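Local coordinates for kinetochore protein Mis16 (Schizosaccharomyces japonicus, PDB 4XYH) that binds histone H4 and the CENP-A-specific chaperone Scm3 through a WD-repeat beta-propeller, and probably helps to deliver CENP-A to centromeres, at residues A[332-337]-A[388-393]; A[395-400]-A[409-414]. All coordinates share one frame; numbering follows the deposited sequence.

Contact 1: A[332-337]-A[388-393]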
loop_
_atom_site.group_PDB
_atom_site.type_symbol
_atom_site.label_atom_id
_atom_site.label_comp_id
_atom_site.label_asym_id
_atom_site.label_seq_id
_atom_site.Cartn_x
_atom_site.Cartn_y
_atom_site.Cartn_z
ATOM N N GLN A 332 2.887 -2.619 -5.927
ATOM C CA GLN A 332 1.601 -2.174 -6.463
ATOM C C GLN A 332 1.605 -2.168 -7.981
ATOM O O GLN A 332 2.470 -1.539 -8.611
ATOM C CB GLN A 332 1.250 -0.777 -5.968
ATOM C CG GLN A 332 1.083 -0.677 -4.467
ATOM C CD GLN A 332 -0.360 -0.633 -4.054
ATOM O OE1 GLN A 332 -0.749 -1.222 -3.037
ATOM N NE2 GLN A 332 -1.173 0.073 -4.837
ATOM N N TRP A 333 0.622 -2.842 -8.567
ATOM C CA TRP A 333 0.486 -2.867 -10.013
ATOM C C TRP A 333 -0.076 -1.546 -10.524
ATOM O O TRP A 333 -0.946 -0.961 -9.889
ATOM C CB TRP A 333 -0.421 -4.013 -10.431
ATOM C CG TRP A 333 0.142 -5.349 -10.146
ATOM C CD1 TRP A 333 -0.119 -6.135 -9.063
ATOM C CD2 TRP A 333 1.078 -6.071 -10.952
ATOM N NE1 TRP A 333 0.594 -7.303 -9.147
ATOM C CE2 TRP A 333 1.335 -7.290 -10.301
ATOM C CE3 TRP A 333 1.723 -5.804 -12.164
ATOM C CZ2 TRP A 333 2.206 -8.251 -10.824
ATOM C CZ3 TRP A 333 2.585 -6.759 -12.684
ATOM C CH2 TRP A 333 2.821 -7.970 -12.014
ATOM N N SER A 334 0.410 -1.063 -11.662
ATOM C CA SER A 334 -0.250 0.084 -12.295
ATOM C C SER A 334 -1.717 -0.258 -12.618
ATOM O O SER A 334 -2.006 -1.335 -13.127
ATOM C CB SER A 334 0.489 0.505 -13.570
ATOM O OG SER A 334 -0.356 1.274 -14.424
ATOM N N PRO A 335 -2.653 0.644 -12.300
ATOM C CA PRO A 335 -4.037 0.369 -12.713
ATOM C C PRO A 335 -4.284 0.668 -14.211
ATOM O O PRO A 335 -5.383 0.416 -14.711
ATOM C CB PRO A 335 -4.860 1.310 -11.825
ATOM C CG PRO A 335 -3.955 2.489 -11.617
ATOM C CD PRO A 335 -2.525 1.937 -11.606
ATOM N N HIS A 336 -3.274 1.181 -14.914
ATOM C CA HIS A 336 -3.440 1.572 -16.311
ATOM C C HIS A 336 -2.705 0.674 -17.316
ATOM O O HIS A 336 -3.096 0.608 -18.477
ATOM C CB HIS A 336 -2.976 3.021 -16.510
ATOM C CG HIS A 336 -3.700 4.013 -15.651
ATOM N ND1 HIS A 336 -3.061 4.785 -14.703
ATOM C CD2 HIS A 336 -5.008 4.357 -15.596
ATOM C CE1 HIS A 336 -3.945 5.561 -14.101
ATOM N NE2 HIS A 336 -5.132 5.321 -14.622
ATOM N N ASP A 337 -1.644 -0.004 -16.884
ATOM C CA ASP A 337 -0.795 -0.776 -17.800
ATOM C C ASP A 337 -0.410 -2.127 -17.214
ATOM O O ASP A 337 0.371 -2.197 -16.267
ATOM C CB ASP A 337 0.484 -0.008 -18.145
ATOM C CG ASP A 337 0.210 1.285 -18.874
ATOM O OD1 ASP A 337 -0.257 1.222 -20.029
ATOM O OD2 ASP A 337 0.465 2.363 -18.296
ATOM N N LEU A 388 2.912 3.545 -0.786
ATOM C CA LEU A 388 2.789 4.257 -2.058
ATOM C C LEU A 388 1.483 3.904 -2.740
ATOM O O LEU A 388 0.861 2.877 -2.433
ATOM C CB LEU A 388 3.970 3.970 -2.993
ATOM C CG LEU A 388 4.511 2.554 -3.185
ATOM C CD1 LEU A 388 3.490 1.646 -3.790
ATOM C CD2 LEU A 388 5.753 2.570 -4.069
ATOM N N SER A 389 1.081 4.756 -3.669
ATOM C CA SER A 389 -0.205 4.593 -4.317
ATOM C C SER A 389 -0.165 5.119 -5.747
ATOM O O SER A 389 0.251 6.253 -5.986
ATOM C CB SER A 389 -1.282 5.315 -3.492
ATOM O OG SER A 389 -2.557 5.234 -4.087
ATOM N N TRP A 390 -0.587 4.293 -6.699
ATOM C CA TRP A 390 -0.839 4.775 -8.059
ATOM C C TRP A 390 -2.064 5.673 -8.097
ATOM O O TRP A 390 -3.099 5.314 -7.567
ATOM C CB TRP A 390 -1.077 3.630 -9.016
ATOM C CG TRP A 390 0.123 2.903 -9.440
ATOM C CD1 TRP A 390 0.612 1.740 -8.904
ATOM C CD2 TRP A 390 0.979 3.238 -10.529
ATOM N NE1 TRP A 390 1.733 1.341 -9.588
ATOM C CE2 TRP A 390 1.988 2.249 -10.586
ATOM C CE3 TRP A 390 0.997 4.281 -11.462
ATOM C CZ2 TRP A 390 3.005 2.269 -11.535
ATOM C CZ3 TRP A 390 2.014 4.305 -12.405
ATOM C CH2 TRP A 390 3.004 3.301 -12.435
ATOM N N ASN A 391 -1.944 6.828 -8.733
ATOM C CA ASN A 391 -3.089 7.690 -9.017
ATOM C C ASN A 391 -3.934 7.051 -10.130
ATOM O O ASN A 391 -3.428 6.812 -11.217
ATOM C CB ASN A 391 -2.580 9.086 -9.407
ATOM C CG ASN A 391 -3.688 10.086 -9.661
ATOM O OD1 ASN A 391 -4.739 9.743 -10.181
ATOM N ND2 ASN A 391 -3.442 11.345 -9.301
ATOM N N PRO A 392 -5.212 6.740 -9.855
ATOM C CA PRO A 392 -6.062 6.079 -10.861
ATOM C C PRO A 392 -6.671 7.055 -11.876
ATOM O O PRO A 392 -7.262 6.632 -12.870
ATOM C CB PRO A 392 -7.169 5.446 -10.011
ATOM C CG PRO A 392 -7.351 6.458 -8.892
ATOM C CD PRO A 392 -5.935 6.951 -8.582
ATOM N N ASN A 393 -6.521 8.348 -11.606
ATOM C CA ASN A 393 -7.128 9.407 -12.396
ATOM C C ASN A 393 -6.245 9.906 -13.533
ATOM O O ASN A 393 -6.745 10.305 -14.577
ATOM C CB ASN A 393 -7.473 10.590 -11.488
ATOM C CG ASN A 393 -8.305 10.180 -10.285
ATOM O OD1 ASN A 393 -9.302 9.462 -10.417
ATOM N ND2 ASN A 393 -7.900 10.640 -9.099
#
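W390 reaches across to the chain at 332-335, and its indole makes the tight part of this contact. S334 CA lies over one face of the indole, 3.6 Å from the centroid of the five-membered ring, in a CH-pi contact. S334 CB continues this cover over CZ2 of the six-membered ring. P335 packs against the root of the side chain, with P335 CD 3.4 Å from W390 CB. At the ring edge, W390 NE1 donates to Q332 O over 3.1 Å. The oxygen lies close to the indole plane, but the N-H approaches from above the carbonyl plane. This bond helps to fix the rotation of the buried ring. The aliphatic part of Q332 slides past L388, with Q332 CG 3.4 Å from L388 CD1.

The other end is looser and partly exposed. There H336 NE2 donates to P392 O over 3.1 Å, again from above the carbonyl plane. The turn that carries H336 is shaped by S334. With chi1 at 160°, S334 OG is turned from its own N and faces onward, accepting from the backbone N of H336 and of D337, an ST turn and an ST motif. Strands 328-333 and 385-390 thus meet by side chains packed on, and bonded to, the partner's backbone, where the strands run out into turns, as neighbouring blades do in a WD40 beta-propeller.

Contact 2: A[395-400]-A[409-414]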
loop_
_atom_site.group_PDB
_atom_site.type_symbol
_atom_site.label_atom_id
_atom_site.label_comp_id
_atom_site.label_asym_id
_atom_site.label_seq_id
_atom_site.Cartn_x
_atom_site.Cartn_y
_atom_site.Cartn_z
ATOM N N LYS A 395 -2.500 9.311 -15.850
ATOM C CA LYS A 395 -1.446 8.396 -16.250
ATOM C C LYS A 395 -0.155 8.733 -15.496
ATOM O O LYS A 395 0.191 9.902 -15.351
ATOM C CB LYS A 395 -1.211 8.476 -17.765
ATOM C CG LYS A 395 -2.384 7.993 -18.618
ATOM C CD LYS A 395 -2.526 6.481 -18.537
ATOM C CE LYS A 395 -1.203 5.802 -18.890
ATOM N NZ LYS A 395 -1.336 4.331 -19.050
ATOM N N TRP A 396 0.528 7.707 -15.001
ATOM C CA TRP A 396 1.890 7.847 -14.491
ATOM C C TRP A 396 2.077 8.853 -13.375
ATOM O O TRP A 396 3.108 9.523 -13.315
ATOM C CB TRP A 396 2.841 8.193 -15.647
ATOM C CG TRP A 396 2.983 7.028 -16.551
ATOM C CD1 TRP A 396 2.341 6.828 -17.735
ATOM C CD2 TRP A 396 3.763 5.856 -16.314
ATOM N NE1 TRP A 396 2.693 5.616 -18.263
ATOM C CE2 TRP A 396 3.563 4.995 -17.407
ATOM C CE3 TRP A 396 4.614 5.452 -15.283
ATOM C CZ2 TRP A 396 4.186 3.754 -17.507
ATOM C CZ3 TRP A 396 5.236 4.219 -15.385
ATOM C CH2 TRP A 396 5.019 3.384 -16.488
ATOM N N VAL A 397 1.108 8.952 -12.475
ATOM C CA VAL A 397 1.307 9.778 -11.298
ATOM C C VAL A 397 1.324 8.893 -10.060
ATOM O O VAL A 397 0.431 8.076 -9.877
ATOM C CB VAL A 397 0.218 10.854 -11.164
ATOM C CG1 VAL A 397 0.371 11.610 -9.841
ATOM C CG2 VAL A 397 0.271 11.825 -12.363
ATOM N N LEU A 398 2.335 9.053 -9.207
ATOM C CA LEU A 398 2.436 8.240 -7.997
ATOM C C LEU A 398 2.555 9.104 -6.763
ATOM O O LEU A 398 3.077 10.218 -6.818
ATOM C CB LEU A 398 3.629 7.282 -8.073
ATOM C CG LEU A 398 3.415 6.235 -9.169
ATOM C CD1 LEU A 398 4.063 6.662 -10.497
ATOM C CD2 LEU A 398 3.878 4.876 -8.756
ATOM N N ALA A 399 2.054 8.585 -5.655
ATOM C CA ALA A 399 2.296 9.170 -4.358
ATOM C C ALA A 399 3.134 8.182 -3.554
ATOM O O ALA A 399 2.882 6.973 -3.596
ATOM C CB ALA A 399 0.971 9.482 -3.641
ATOM N N SER A 400 4.131 8.686 -2.830
ATOM C CA SER A 400 4.934 7.829 -1.960
ATOM C C SER A 400 5.306 8.549 -0.669
ATOM O O SER A 400 5.505 9.764 -0.658
ATOM C CB SER A 400 6.198 7.337 -2.686
ATOM O OG SER A 400 6.918 8.405 -3.291
ATOM N N ILE A 409 4.720 13.402 -4.476
ATOM C CA ILE A 409 3.844 13.139 -5.595
ATOM C C ILE A 409 4.635 13.397 -6.869
ATOM O O ILE A 409 5.059 14.519 -7.128
ATOM C CB ILE A 409 2.583 14.014 -5.530
ATOM C CG1 ILE A 409 1.815 13.690 -4.247
ATOM C CG2 ILE A 409 1.694 13.795 -6.762
ATOM C CD1 ILE A 409 0.548 14.491 -4.061
ATOM N N TRP A 410 4.852 12.353 -7.657
ATOM C CA TRP A 410 5.753 12.466 -8.788
ATOM C C TRP A 410 5.288 11.712 -10.027
ATOM O O TRP A 410 4.488 10.778 -9.954
ATOM C CB TRP A 410 7.150 11.979 -8.400
ATOM C CG TRP A 410 7.154 10.672 -7.686
ATOM C CD1 TRP A 410 6.880 10.459 -6.357
ATOM C CD2 TRP A 410 7.449 9.392 -8.244
ATOM N NE1 TRP A 410 6.994 9.119 -6.059
ATOM C CE2 TRP A 410 7.342 8.443 -7.199
ATOM C CE3 TRP A 410 7.797 8.948 -9.525
ATOM C CZ2 TRP A 410 7.567 7.079 -7.401
ATOM C CZ3 TRP A 410 8.021 7.591 -9.718
ATOM C CH2 TRP A 410 7.902 6.676 -8.662
ATOM N N SER A 411 5.810 12.139 -11.168
ATOM C CA SER A 411 5.519 11.513 -12.440
ATOM C C SER A 411 6.800 11.378 -13.235
ATOM O O SER A 411 7.443 12.384 -13.533
ATOM C CB SER A 411 4.510 12.337 -13.219
ATOM O OG SER A 411 4.251 11.711 -14.460
ATOM N N PRO A 412 7.209 10.139 -13.551
ATOM C CA PRO A 412 8.432 10.032 -14.356
ATOM C C PRO A 412 8.221 10.620 -15.748
ATOM O O PRO A 412 7.097 10.656 -16.255
ATOM C CB PRO A 412 8.701 8.532 -14.414
ATOM C CG PRO A 412 7.410 7.887 -14.020
ATOM C CD PRO A 412 6.692 8.829 -13.130
ATOM N N SER A 413 9.297 11.114 -16.344
ATOM C CA SER A 413 9.208 11.780 -17.640
ATOM C C SER A 413 8.612 10.883 -18.737
ATOM O O SER A 413 8.989 9.713 -18.877
ATOM C CB SER A 413 10.591 12.266 -18.056
ATOM O OG SER A 413 10.588 12.645 -19.411
ATOM N N LYS A 414 7.679 11.438 -19.504
ATOM C CA LYS A 414 7.119 10.733 -20.658
ATOM C C LYS A 414 8.218 10.326 -21.644
ATOM O O LYS A 414 8.084 9.333 -22.366
ATOM C CB LYS A 414 6.082 11.599 -21.360
ATOM C CG LYS A 414 5.387 10.932 -22.538
ATOM C CD LYS A 414 4.495 11.945 -23.245
ATOM C CE LYS A 414 3.162 11.354 -23.669
ATOM N NZ LYS A 414 3.258 10.578 -24.926
#
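W396 meets the returning strand first, through its backbone oxygen. S411 OG donates to W396 O over 2.7 Å, from above the carbonyl plane. The S411 chi1 of 180° turns the hydroxyl away from its own backbone N and across to this oxygen. The W396 indole crosses P412 at about a right angle, with W396 CE3 3.9 Å from P412 CG. W417 stacks on the same indole.

V397 follows. V397 CG1 touches I409 CG2 at 4.0 Å. L398 then forms the antiparallel hydrogen-bonded pair with W410. L398 N binds W410 O and W410 N binds L398 O, both at 2.9 Å. On the face opposite to A399 and I409, L398 CB sits over the six-membered ring of W410 in a CH-pi contact, 4.1 Å from its centroid. L398 CD1 reaches on toward CZ3 of the same ring. A399 makes the next, non-hydrogen-bonded pair with I409, and A399 CB meets I409 CG1 at 4.3 Å. W58 touches V397, A399 and I409.

S400 ends the walk. Its OG accepts from W410 NE1 over 2.9 Å, close to the indole plane and with an N-H...O angle of 161°. W410 has chi1 of 48°, which places CG between its own N and carbonyl carbon and lays the ring back over the partner strand. S400 OG is also bonded to H381 NE2, and H378 stacks on W410.

H381, S400 and W410 fit the His-Ser/Thr-Trp part of the hydrogen-bond network known from WD40 blades. The chemistry implies that a buried indole N-H and a serine hydroxyl satisfy each other and help to hold the W410 ring in place. The S411 hydroxyl extends the pairing past the last backbone bonds to W396 O.

In the fold
The two contacts come in series along the chain, and their centres lie about 10 Å apart. Contact 1 joins neighbouring WD repeats, bringing strand 328-333 up to strand 385-390. Contact 2 lies within the later repeat, in the hairpin of strands 398-402 and 406-412. Strands 385-390 and 398-402 are neighbours in one antiparallel sheet, where S389 N probably bonds to A399 O. A salt bridge, D337 OD2 to K395 NZ at 2.8 Å, also links the contacts. Strand 41-48 forms the far edge of this sheet, beside 406-412. N-terminal and C-terminal strands therefore build one blade, which closes the propeller ring.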